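Local coordinates for protein F420-dependent methylenetetrahydromethanopterin dehydrogenase (PDB 1QV9) that catalyses the reversible reduction of methenyl-tetrahydromethanopterin to methylene-tetrahydromethanopterin with reduced coenzyme F420, a step of methanogenesis from carbon dioxide, at residues V3-L14 against F63-P73; A150-E159 against I183-F194. All coordinates share one frame; numbering follows the deposited sequence.

Contact 1: residues V3-L14 against F63-P73; sequences VAKAIFIKCGNL and FEPDFIVYGGP
Lys5 lies across the Phe63 ring where two parallel strands, 4-10 and 67-71, begin to pair. Its CB and CG touch the ring at CZ, and CD stands over the face, 4.1 Å from the Phe63 ring centroid, a CH-pi contact. A bend at chi3 (-72°) turns the chain past the ring, and CE meets the carbonyl oxygens of Phe63 and Glu64. At the tip, NZ donates to Phe63 O (2.9 Å), the carbonyl of the last helical residue, and reaches Glu64 OE1 through a water. With alanine here, Phe63 O would probably lose this donor and the ring its methylene packing beyond CB.

Lys5 N donates to Asp66 OD1 (2.8 Å, 166°), on the anti side of the carboxylate, while Asp66 N returns a bond to Lys5 O. The strand bonds begin with Ile7 N to Phe67 O and run on to Gly71 N to Ile9 O (2.9 Å for this last pair), then a weak one from Cys11 N to Gly71 O. Ala6 CB sits over the Phe67 ring, 3.8 Å from its centroid; Ile9 CG2 packs against Tyr70 CD2. These are neighbouring interior strands of the alpha/beta domain's parallel sheet, with helix 46-63 against the Ile9/Tyr70 face and helix 153-169 against the Phe67/Val69 face. Direct side-chain hydrogen bonds thus lie at the start, backbone bonds run along the strands, and waters bridge their C-terminal ends.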
loop_
_atom_site.group_PDB
_atom_site.type_symbol
_atom_site.label_atom_id
_atom_site.label_comp_id
_atom_site.label_asym_id
_atom_site.label_seq_id
_atom_site.Cartn_x
_atom_site.Cartn_y
_atom_site.Cartn_z
ATOM N N VAL A 3 -32.845 24.568 -25.005
ATOM C CA VAL A 3 -31.828 24.687 -23.966
ATOM C C VAL A 3 -32.452 24.852 -22.582
ATOM O O VAL A 3 -33.231 25.772 -22.363
ATOM C CB VAL A 3 -30.935 25.918 -24.262
ATOM C CG1 VAL A 3 -29.948 26.158 -23.120
ATOM C CG2 VAL A 3 -30.195 25.721 -25.580
ATOM N N ALA A 4 -32.106 23.953 -21.662
ATOM C CA ALA A 4 -32.587 24.001 -20.291
ATOM C C ALA A 4 -31.701 24.994 -19.518
ATOM O O ALA A 4 -30.482 25.046 -19.722
ATOM C CB ALA A 4 -32.481 22.627 -19.662
ATOM N N LYS A 5 -32.316 25.757 -18.629
ATOM C CA LYS A 5 -31.578 26.752 -17.847
ATOM C C LYS A 5 -31.802 26.518 -16.365
ATOM O O LYS A 5 -32.896 26.155 -15.952
ATOM C CB LYS A 5 -32.042 28.159 -18.215
ATOM C CG LYS A 5 -31.563 28.576 -19.606
ATOM C CD LYS A 5 -32.038 29.966 -20.002
ATOM C CE LYS A 5 -33.527 29.985 -20.297
ATOM N NZ LYS A 5 -33.956 31.337 -20.776
ATOM N N ALA A 6 -30.751 26.699 -15.568
ATOM C CA ALA A 6 -30.896 26.530 -14.127
ATOM C C ALA A 6 -29.906 27.433 -13.390
ATOM O O ALA A 6 -28.861 27.785 -13.932
ATOM C CB ALA A 6 -30.641 25.074 -13.722
ATOM N N ILE A 7 -30.254 27.799 -12.168
ATOM C CA ILE A 7 -29.348 28.597 -11.338
ATOM C C ILE A 7 -29.031 27.711 -10.149
ATOM O O ILE A 7 -29.918 27.049 -9.615
ATOM C CB ILE A 7 -30.011 29.890 -10.814
ATOM C CG1 ILE A 7 -30.381 30.815 -11.981
ATOM C CG2 ILE A 7 -29.039 30.641 -9.835
ATOM C CD1 ILE A 7 -31.159 32.058 -11.556
ATOM N N PHE A 8 -27.765 27.678 -9.750
ATOM C CA PHE A 8 -27.325 26.904 -8.588
ATOM C C PHE A 8 -26.893 27.900 -7.529
ATOM O O PHE A 8 -26.167 28.838 -7.839
ATOM C CB PHE A 8 -26.135 26.004 -8.943
ATOM C CG PHE A 8 -26.510 24.852 -9.836
ATOM C CD1 PHE A 8 -26.593 25.017 -11.220
ATOM C CD2 PHE A 8 -26.781 23.595 -9.281
ATOM C CE1 PHE A 8 -26.936 23.935 -12.057
ATOM C CE2 PHE A 8 -27.124 22.492 -10.122
ATOM C CZ PHE A 8 -27.195 22.677 -11.513
ATOM N N ILE A 9 -27.329 27.710 -6.284
ATOM C CA ILE A 9 -26.941 28.623 -5.196
ATOM C C ILE A 9 -26.110 27.808 -4.222
ATOM O O ILE A 9 -26.546 26.737 -3.784
ATOM C CB ILE A 9 -28.182 29.178 -4.472
ATOM C CG1 ILE A 9 -29.149 29.794 -5.476
ATOM C CG2 ILE A 9 -27.766 30.189 -3.405
ATOM C CD1 ILE A 9 -30.540 30.119 -4.847
ATOM N N LYS A 10 -24.922 28.311 -3.855
ATOM C CA LYS A 10 -24.020 27.572 -2.977
ATOM C C LYS A 10 -23.661 28.403 -1.753
ATOM O O LYS A 10 -23.009 29.454 -1.876
ATOM C CB LYS A 10 -22.706 27.188 -3.721
ATOM C CG LYS A 10 -22.925 26.350 -4.976
ATOM C CD LYS A 10 -21.622 25.868 -5.611
ATOM C CE LYS A 10 -21.934 25.091 -6.903
ATOM N NZ LYS A 10 -20.761 24.322 -7.398
ATOM N N CYS A 11 -24.103 27.943 -0.580
ATOM C CA CYS A 11 -23.810 28.604 0.693
ATOM C C CYS A 11 -23.312 27.543 1.655
ATOM O O CYS A 11 -24.028 26.556 1.930
ATOM C CB CYS A 11 -25.060 29.282 1.251
ATOM S SG CYS A 11 -25.736 30.592 0.203
ATOM N N GLY A 12 -22.112 27.729 2.212
ATOM C CA GLY A 12 -21.549 26.703 3.066
ATOM C C GLY A 12 -20.932 25.683 2.120
ATOM O O GLY A 12 -20.993 25.883 0.905
ATOM N N ASN A 13 -20.333 24.620 2.624
ATOM C CA ASN A 13 -19.780 23.659 1.660
ATOM C C ASN A 13 -20.083 22.223 2.008
ATOM O O ASN A 13 -19.958 21.793 3.157
ATOM C CB ASN A 13 -18.272 23.829 1.523
ATOM C CG ASN A 13 -17.694 23.000 0.369
ATOM O OD1 ASN A 13 -18.136 23.116 -0.799
ATOM N ND2 ASN A 13 -16.730 22.142 0.692
ATOM N N LEU A 14 -20.482 21.494 0.984
ATOM C CA LEU A 14 -20.778 20.086 1.070
ATOM C C LEU A 14 -20.069 19.521 -0.160
ATOM O O LEU A 14 -19.903 20.221 -1.168
ATOM C CB LEU A 14 -22.308 19.880 0.927
ATOM C CG LEU A 14 -23.121 19.006 1.874
ATOM C CD1 LEU A 14 -22.712 19.219 3.315
ATOM C CD2 LEU A 14 -24.595 19.315 1.648
ATOM N N PHE A 63 -32.851 35.799 -16.746
ATOM C CA PHE A 63 -32.341 34.499 -17.164
ATOM C C PHE A 63 -33.446 33.475 -17.387
ATOM O O PHE A 63 -33.291 32.612 -18.228
ATOM C CB PHE A 63 -31.322 33.989 -16.129
ATOM C CG PHE A 63 -30.577 32.742 -16.538
ATOM C CD1 PHE A 63 -29.802 32.689 -17.704
ATOM C CD2 PHE A 63 -30.616 31.606 -15.719
ATOM C CE1 PHE A 63 -29.095 31.553 -18.040
ATOM C CE2 PHE A 63 -29.911 30.472 -16.050
ATOM C CZ PHE A 63 -29.144 30.429 -17.210
ATOM N N GLU A 64 -34.544 33.601 -16.646
ATOM C CA GLU A 64 -35.697 32.703 -16.774
ATOM C C GLU A 64 -35.326 31.216 -16.630
ATOM O O GLU A 64 -35.500 30.408 -17.561
ATOM C CB GLU A 64 -36.399 32.936 -18.125
ATOM C CG GLU A 64 -36.710 34.399 -18.380
ATOM C CD GLU A 64 -37.569 34.634 -19.617
ATOM O OE1 GLU A 64 -37.347 33.961 -20.646
ATOM O OE2 GLU A 64 -38.460 35.511 -19.554
ATOM N N PRO A 65 -34.778 30.838 -15.465
ATOM C CA PRO A 65 -34.406 29.441 -15.241
ATOM C C PRO A 65 -35.623 28.510 -15.183
ATOM O O PRO A 65 -36.712 28.925 -14.780
ATOM C CB PRO A 65 -33.703 29.484 -13.890
ATOM C CG PRO A 65 -34.382 30.587 -13.177
ATOM C CD PRO A 65 -34.551 31.649 -14.256
ATOM N N ASP A 66 -35.405 27.259 -15.594
ATOM C CA ASP A 66 -36.448 26.237 -15.528
ATOM C C ASP A 66 -36.509 25.704 -14.093
ATOM O O ASP A 66 -37.545 25.285 -13.620
ATOM C CB ASP A 66 -36.114 25.159 -16.538
ATOM C CG ASP A 66 -36.139 25.695 -17.946
ATOM O OD1 ASP A 66 -35.147 25.521 -18.688
ATOM O OD2 ASP A 66 -37.177 26.314 -18.311
ATOM N N PHE A 67 -35.376 25.723 -13.396
ATOM C CA PHE A 67 -35.369 25.302 -11.998
ATOM C C PHE A 67 -34.164 25.936 -11.305
ATOM O O PHE A 67 -33.247 26.431 -11.976
ATOM C CB PHE A 67 -35.356 23.759 -11.833
ATOM C CG PHE A 67 -34.167 23.048 -12.457
ATOM C CD1 PHE A 67 -33.037 22.744 -11.707
ATOM C CD2 PHE A 67 -34.204 22.621 -13.773
ATOM C CE1 PHE A 67 -31.984 22.033 -12.236
ATOM C CE2 PHE A 67 -33.140 21.897 -14.331
ATOM C CZ PHE A 67 -32.011 21.594 -13.558
ATOM N N ILE A 68 -34.232 25.981 -9.978
ATOM C CA ILE A 68 -33.170 26.547 -9.128
ATOM C C ILE A 68 -32.769 25.488 -8.109
ATOM O O ILE A 68 -33.622 24.764 -7.602
ATOM C CB ILE A 68 -33.670 27.793 -8.415
ATOM C CG1 ILE A 68 -34.006 28.847 -9.470
ATOM C CG2 ILE A 68 -32.588 28.347 -7.463
ATOM C CD1 ILE A 68 -34.574 30.147 -8.953
ATOM N N VAL A 69 -31.469 25.379 -7.832
ATOM C CA VAL A 69 -30.970 24.403 -6.882
ATOM C C VAL A 69 -30.228 25.135 -5.795
ATOM O O VAL A 69 -29.449 26.040 -6.068
ATOM C CB VAL A 69 -29.987 23.383 -7.559
ATOM C CG1 VAL A 69 -29.544 22.338 -6.541
ATOM C CG2 VAL A 69 -30.640 22.741 -8.776
ATOM N N TYR A 70 -30.518 24.809 -4.545
ATOM C CA TYR A 70 -29.775 25.400 -3.425
ATOM C C TYR A 70 -29.034 24.231 -2.791
ATOM O O TYR A 70 -29.647 23.218 -2.455
ATOM C CB TYR A 70 -30.713 26.022 -2.403
ATOM C CG TYR A 70 -30.001 26.444 -1.135
ATOM C CD1 TYR A 70 -29.798 25.548 -0.073
ATOM C CD2 TYR A 70 -29.448 27.731 -1.035
ATOM C CE1 TYR A 70 -29.050 25.915 1.066
ATOM C CE2 TYR A 70 -28.706 28.100 0.104
ATOM C CZ TYR A 70 -28.514 27.200 1.135
ATOM O OH TYR A 70 -27.833 27.601 2.284
ATOM N N GLY A 71 -27.717 24.358 -2.640
ATOM C CA GLY A 71 -26.935 23.276 -2.046
ATOM C C GLY A 71 -26.041 23.793 -0.918
ATOM O O GLY A 71 -25.439 24.870 -1.038
ATOM N N GLY A 72 -25.961 23.034 0.168
ATOM C CA GLY A 72 -25.109 23.409 1.274
ATOM C C GLY A 72 -25.483 22.572 2.470
ATOM O O GLY A 72 -26.499 21.847 2.424
ATOM N N PRO A 73 -24.686 22.629 3.544
ATOM C CA PRO A 73 -24.988 21.836 4.723
ATOM C C PRO A 73 -26.296 22.198 5.421
ATOM O O PRO A 73 -26.806 23.328 5.310
ATOM C CB PRO A 73 -23.807 22.121 5.653
ATOM C CG PRO A 73 -22.709 22.601 4.730
ATOM C CD PRO A 73 -23.444 23.401 3.719
HETATM O O HOH W 1 -35.327 26.871 -20.883
HETATM O O HOH W 2 -36.622 31.237 -21.499
HETATM O O HOH W 3 -26.238 25.609 3.492
HETATM O O HOH W 4 -22.557 24.763 -1.001
#

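Contact 2: residues A150-E159 against I183-F194; sequences ATGVFRVVQE and IDRNTLLEREEF
The Arg155 guanidinium meets the Glu193 carboxylate edge to edge, the two planes only 13° apart. NE donates to OE1 of Glu193 (2.8 Å) and NH1 to OE2 of the same carboxylate (2.9 Å), each on a syn lone pair, which makes a side-on, two-nitrogen salt bridge. The Arg191 guanidinium carries Val156 CG2 over one face, 3.6 Å from Arg191 NE, and takes Glu159 at its edge. That second pair is more twisted, with planes 53° apart: Arg191 NH1 reaches Glu159 OE1 from above the carboxylate plane at 2.9 Å, and the bond from NH2 to OE2 is weak. The Phe194 ring points its edge at backbone carbonyls, with CZ 3.4 Å from Ala150 O, while Glu193 CG lies over one face.

Bends at both chi2 (-72°) and chi3 fold the Arg191 chain back over Val156. One water accepts from Arg191 NE and donates to Glu193 OE1 and Gly152 O, tying the two ion pairs to the helix start. Gly152, at the N-cap, lies close to the Glu193 carboxylate (CA to CD 3.9 Å), where a CB would collide. On the other flank Ile183 CD1 packs against Val156 CG1 at 3.7 Å. Arg155 also forms a salt bridge with Asp133 of a second subunit, so the buried pair borders a subunit interface. Two arginine-carboxylate salt bridges thus join the first turns of helix 153-169 to the loop that leads from strand 180-183, outermost in the alpha/beta sheet of this chain, into long helix 197-223, a connection between the alpha/beta domain and the helices beyond.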
loop_
_atom_site.group_PDB
_atom_site.type_symbol
_atom_site.label_atom_id
_atom_site.label_comp_id
_atom_site.label_asym_id
_atom_site.label_seq_id
_atom_site.Cartn_x
_atom_site.Cartn_y
_atom_site.Cartn_z
ATOM N N ALA A 150 -16.178 7.775 -6.723
ATOM C CA ALA A 150 -15.875 6.372 -6.982
ATOM C C ALA A 150 -16.894 5.360 -6.474
ATOM O O ALA A 150 -16.928 4.235 -6.952
ATOM C CB ALA A 150 -14.442 6.042 -6.495
ATOM N N THR A 151 -17.707 5.740 -5.485
ATOM C CA THR A 151 -18.743 4.797 -5.008
ATOM C C THR A 151 -19.971 4.868 -5.909
ATOM O O THR A 151 -20.849 3.987 -5.831
ATOM C CB THR A 151 -19.195 5.129 -3.576
ATOM O OG1 THR A 151 -19.748 6.447 -3.561
ATOM C CG2 THR A 151 -18.005 4.965 -2.596
ATOM N N GLY A 152 -20.034 5.894 -6.757
ATOM C CA GLY A 152 -21.185 6.039 -7.637
ATOM C C GLY A 152 -22.257 6.980 -7.131
ATOM O O GLY A 152 -23.272 7.189 -7.811
ATOM N N VAL A 153 -22.059 7.590 -5.953
ATOM C CA VAL A 153 -23.060 8.513 -5.446
ATOM C C VAL A 153 -23.287 9.692 -6.405
ATOM O O VAL A 153 -24.425 10.123 -6.596
ATOM C CB VAL A 153 -22.666 9.068 -4.037
ATOM C CG1 VAL A 153 -23.550 10.269 -3.648
ATOM C CG2 VAL A 153 -22.785 7.937 -3.021
ATOM N N PHE A 154 -22.205 10.217 -7.007
ATOM C CA PHE A 154 -22.368 11.343 -7.922
ATOM C C PHE A 154 -23.143 10.924 -9.181
ATOM O O PHE A 154 -23.742 11.798 -9.819
ATOM C CB PHE A 154 -20.992 11.938 -8.320
ATOM C CG PHE A 154 -20.381 12.858 -7.274
ATOM C CD1 PHE A 154 -19.025 13.120 -7.305
ATOM C CD2 PHE A 154 -21.152 13.441 -6.293
ATOM C CE1 PHE A 154 -18.432 13.965 -6.366
ATOM C CE2 PHE A 154 -20.551 14.295 -5.333
ATOM C CZ PHE A 154 -19.203 14.540 -5.393
ATOM N N ARG A 155 -23.102 9.645 -9.538
ATOM C CA ARG A 155 -23.857 9.228 -10.722
ATOM C C ARG A 155 -25.346 9.275 -10.392
ATOM O O ARG A 155 -26.169 9.545 -11.266
ATOM C CB ARG A 155 -23.463 7.822 -11.214
ATOM C CG ARG A 155 -23.653 7.675 -12.747
ATOM C CD ARG A 155 -23.342 6.303 -13.241
ATOM N NE ARG A 155 -22.013 5.811 -12.886
ATOM C CZ ARG A 155 -20.890 6.168 -13.491
ATOM N NH1 ARG A 155 -19.748 5.662 -13.087
ATOM N NH2 ARG A 155 -20.919 7.008 -14.502
ATOM N N VAL A 156 -25.726 8.998 -9.146
ATOM C CA VAL A 156 -27.136 9.081 -8.766
ATOM C C VAL A 156 -27.611 10.545 -8.914
ATOM O O VAL A 156 -28.725 10.835 -9.377
ATOM C CB VAL A 156 -27.341 8.665 -7.289
ATOM C CG1 VAL A 156 -28.794 8.785 -6.899
ATOM C CG2 VAL A 156 -26.865 7.211 -7.086
ATOM N N VAL A 157 -26.767 11.481 -8.461
ATOM C CA VAL A 157 -27.102 12.902 -8.563
ATOM C C VAL A 157 -27.180 13.336 -10.011
ATOM O O VAL A 157 -28.102 14.070 -10.369
ATOM C CB VAL A 157 -26.039 13.752 -7.756
ATOM C CG1 VAL A 157 -26.320 15.238 -7.838
ATOM C CG2 VAL A 157 -26.042 13.313 -6.310
ATOM N N GLN A 158 -26.225 12.893 -10.823
ATOM C CA GLN A 158 -26.186 13.211 -12.247
ATOM C C GLN A 158 -27.497 12.740 -12.865
ATOM O O GLN A 158 -28.145 13.508 -13.589
ATOM C CB GLN A 158 -25.012 12.499 -12.929
ATOM C CG GLN A 158 -24.937 12.714 -14.457
ATOM C CD GLN A 158 -24.101 11.679 -15.229
ATOM O OE1 GLN A 158 -23.313 10.913 -14.658
ATOM N NE2 GLN A 158 -24.257 11.678 -16.568
ATOM N N GLU A 159 -27.895 11.505 -12.562
ATOM C CA GLU A 159 -29.132 10.984 -13.179
ATOM C C GLU A 159 -30.356 11.767 -12.795
ATOM O O GLU A 159 -31.217 12.069 -13.640
ATOM C CB GLU A 159 -29.341 9.520 -12.809
ATOM C CG GLU A 159 -28.410 8.548 -13.464
ATOM C CD GLU A 159 -28.731 7.111 -13.042
ATOM O OE1 GLU A 159 -29.637 6.914 -12.184
ATOM O OE2 GLU A 159 -28.079 6.197 -13.566
ATOM N N ILE A 183 -29.820 9.464 -0.000
ATOM C CA ILE A 183 -28.758 8.565 -0.408
ATOM C C ILE A 183 -27.872 8.114 0.729
ATOM O O ILE A 183 -27.446 8.913 1.584
ATOM C CB ILE A 183 -27.863 9.264 -1.483
ATOM C CG1 ILE A 183 -28.731 9.648 -2.693
ATOM C CG2 ILE A 183 -26.666 8.361 -1.889
ATOM C CD1 ILE A 183 -28.022 10.572 -3.702
ATOM N N ASP A 184 -27.614 6.819 0.739
ATOM C CA ASP A 184 -26.717 6.229 1.708
ATOM C C ASP A 184 -26.142 4.923 1.216
ATOM O O ASP A 184 -26.303 4.567 0.032
ATOM C CB ASP A 184 -27.380 6.099 3.082
ATOM C CG ASP A 184 -28.489 5.032 3.136
ATOM O OD1 ASP A 184 -28.727 4.326 2.135
ATOM O OD2 ASP A 184 -29.125 4.907 4.210
ATOM N N ARG A 185 -25.422 4.233 2.097
ATOM C CA ARG A 185 -24.800 2.967 1.771
ATOM C C ARG A 185 -25.724 2.002 1.022
ATOM O O ARG A 185 -25.344 1.425 -0.011
ATOM C CB ARG A 185 -24.299 2.334 3.078
ATOM C CG ARG A 185 -23.658 0.986 2.913
ATOM C CD ARG A 185 -24.326 -0.085 3.725
ATOM N NE ARG A 185 -24.483 0.219 5.146
ATOM C CZ ARG A 185 -25.403 -0.391 5.893
ATOM N NH1 ARG A 185 -25.529 -0.110 7.180
ATOM N NH2 ARG A 185 -26.227 -1.254 5.329
ATOM N N ASN A 186 -26.961 1.860 1.496
ATOM C CA ASN A 186 -27.861 0.922 0.846
ATOM C C ASN A 186 -28.351 1.308 -0.530
ATOM O O ASN A 186 -28.826 0.461 -1.278
ATOM C CB ASN A 186 -29.038 0.573 1.759
ATOM C CG ASN A 186 -28.618 -0.369 2.905
ATOM O OD1 ASN A 186 -27.577 -1.051 2.819
ATOM N ND2 ASN A 186 -29.431 -0.417 3.972
ATOM N N THR A 187 -28.247 2.588 -0.878
ATOM C CA THR A 187 -28.632 3.039 -2.208
ATOM C C THR A 187 -27.867 2.232 -3.238
ATOM O O THR A 187 -28.367 1.932 -4.338
ATOM C CB THR A 187 -28.249 4.545 -2.360
ATOM O OG1 THR A 187 -28.905 5.282 -1.343
ATOM C CG2 THR A 187 -28.661 5.098 -3.725
ATOM N N LEU A 188 -26.634 1.858 -2.892
ATOM C CA LEU A 188 -25.793 1.173 -3.865
ATOM C C LEU A 188 -26.284 -0.231 -4.260
ATOM O O LEU A 188 -25.979 -0.710 -5.354
ATOM C CB LEU A 188 -24.350 1.068 -3.345
ATOM C CG LEU A 188 -23.681 2.391 -2.986
ATOM C CD1 LEU A 188 -22.175 2.142 -2.913
ATOM C CD2 LEU A 188 -24.030 3.478 -3.966
ATOM N N LEU A 189 -27.071 -0.834 -3.389
ATOM C CA LEU A 189 -27.571 -2.193 -3.614
ATOM C C LEU A 189 -28.371 -2.331 -4.891
ATOM O O LEU A 189 -28.372 -3.408 -5.508
ATOM C CB LEU A 189 -28.412 -2.611 -2.414
ATOM C CG LEU A 189 -27.599 -2.898 -1.144
ATOM C CD1 LEU A 189 -28.534 -2.928 0.065
ATOM C CD2 LEU A 189 -26.807 -4.205 -1.264
ATOM N N GLU A 190 -29.047 -1.261 -5.311
ATOM C CA GLU A 190 -29.849 -1.338 -6.532
ATOM C C GLU A 190 -29.341 -0.544 -7.733
ATOM O O GLU A 190 -30.075 -0.301 -8.696
ATOM C CB GLU A 190 -31.285 -0.920 -6.202
ATOM C CG GLU A 190 -31.971 -1.930 -5.314
ATOM C CD GLU A 190 -33.334 -1.455 -4.857
ATOM O OE1 GLU A 190 -34.265 -2.285 -4.855
ATOM O OE2 GLU A 190 -33.477 -0.271 -4.495
ATOM N N ARG A 191 -28.084 -0.129 -7.684
ATOM C CA ARG A 191 -27.505 0.605 -8.791
ATOM C C ARG A 191 -26.865 -0.453 -9.700
ATOM O O ARG A 191 -26.521 -1.545 -9.256
ATOM C CB ARG A 191 -26.427 1.563 -8.270
ATOM C CG ARG A 191 -26.913 2.620 -7.253
ATOM C CD ARG A 191 -27.755 3.690 -7.922
ATOM N NE ARG A 191 -27.059 4.266 -9.062
ATOM C CZ ARG A 191 -27.648 5.044 -9.958
ATOM N NH1 ARG A 191 -28.945 5.333 -9.823
ATOM N NH2 ARG A 191 -26.964 5.497 -11.005
ATOM N N GLU A 192 -26.696 -0.162 -10.972
ATOM C CA GLU A 192 -26.039 -1.169 -11.805
ATOM C C GLU A 192 -24.596 -0.704 -11.941
ATOM O O GLU A 192 -23.928 -0.977 -12.920
ATOM C CB GLU A 192 -26.695 -1.235 -13.182
ATOM C CG GLU A 192 -28.120 -1.725 -13.116
ATOM C CD GLU A 192 -28.202 -3.067 -12.428
ATOM O OE1 GLU A 192 -28.050 -4.109 -13.109
ATOM O OE2 GLU A 192 -28.397 -3.079 -11.195
ATOM N N GLU A 193 -24.122 -0.009 -10.924
ATOM C CA GLU A 193 -22.786 0.580 -10.962
ATOM C C GLU A 193 -21.595 -0.381 -11.188
ATOM O O GLU A 193 -20.819 -0.256 -12.164
ATOM C CB GLU A 193 -22.597 1.366 -9.650
ATOM C CG GLU A 193 -21.308 2.224 -9.532
ATOM C CD GLU A 193 -21.311 3.407 -10.471
ATOM O OE1 GLU A 193 -22.410 3.915 -10.837
ATOM O OE2 GLU A 193 -20.197 3.831 -10.830
ATOM N N PHE A 194 -21.487 -1.375 -10.318
ATOM C CA PHE A 194 -20.349 -2.274 -10.332
ATOM C C PHE A 194 -20.532 -3.652 -10.930
ATOM O O PHE A 194 -21.475 -4.383 -10.571
ATOM C CB PHE A 194 -19.867 -2.456 -8.882
ATOM C CG PHE A 194 -19.436 -1.161 -8.225
ATOM C CD1 PHE A 194 -18.219 -0.600 -8.562
ATOM C CD2 PHE A 194 -20.265 -0.491 -7.317
ATOM C CE1 PHE A 194 -17.821 0.632 -8.003
ATOM C CE2 PHE A 194 -19.889 0.725 -6.763
ATOM C CZ PHE A 194 -18.666 1.292 -7.100
HETATM O O HOH W 5 -24.227 4.657 -8.856
#

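How the contacts relate
Contact 1 comes first along the chain and is complete before contact 2 begins. Their centres are 22 Å apart, on opposite sides of the chain's centre, and their nearest atoms are about 7 Å apart without touching. Contact 1 joins two neighbouring interior strands of the six-stranded parallel sheet; the second segment of contact 2 starts at the end of strand 180-183. Helix 153-169 connects them: its start lies in contact 2, while Phe161, Leu164, Ile165 and Ala168 farther along it cover side chains of contact 1. One contact therefore builds the sheet's interior; the other, whose Thr151 and Phe194 touch helices 197-223 and 227-257, lies where the alpha/beta domain probably meets the helix bundle, beside surfaces used in the hexamer.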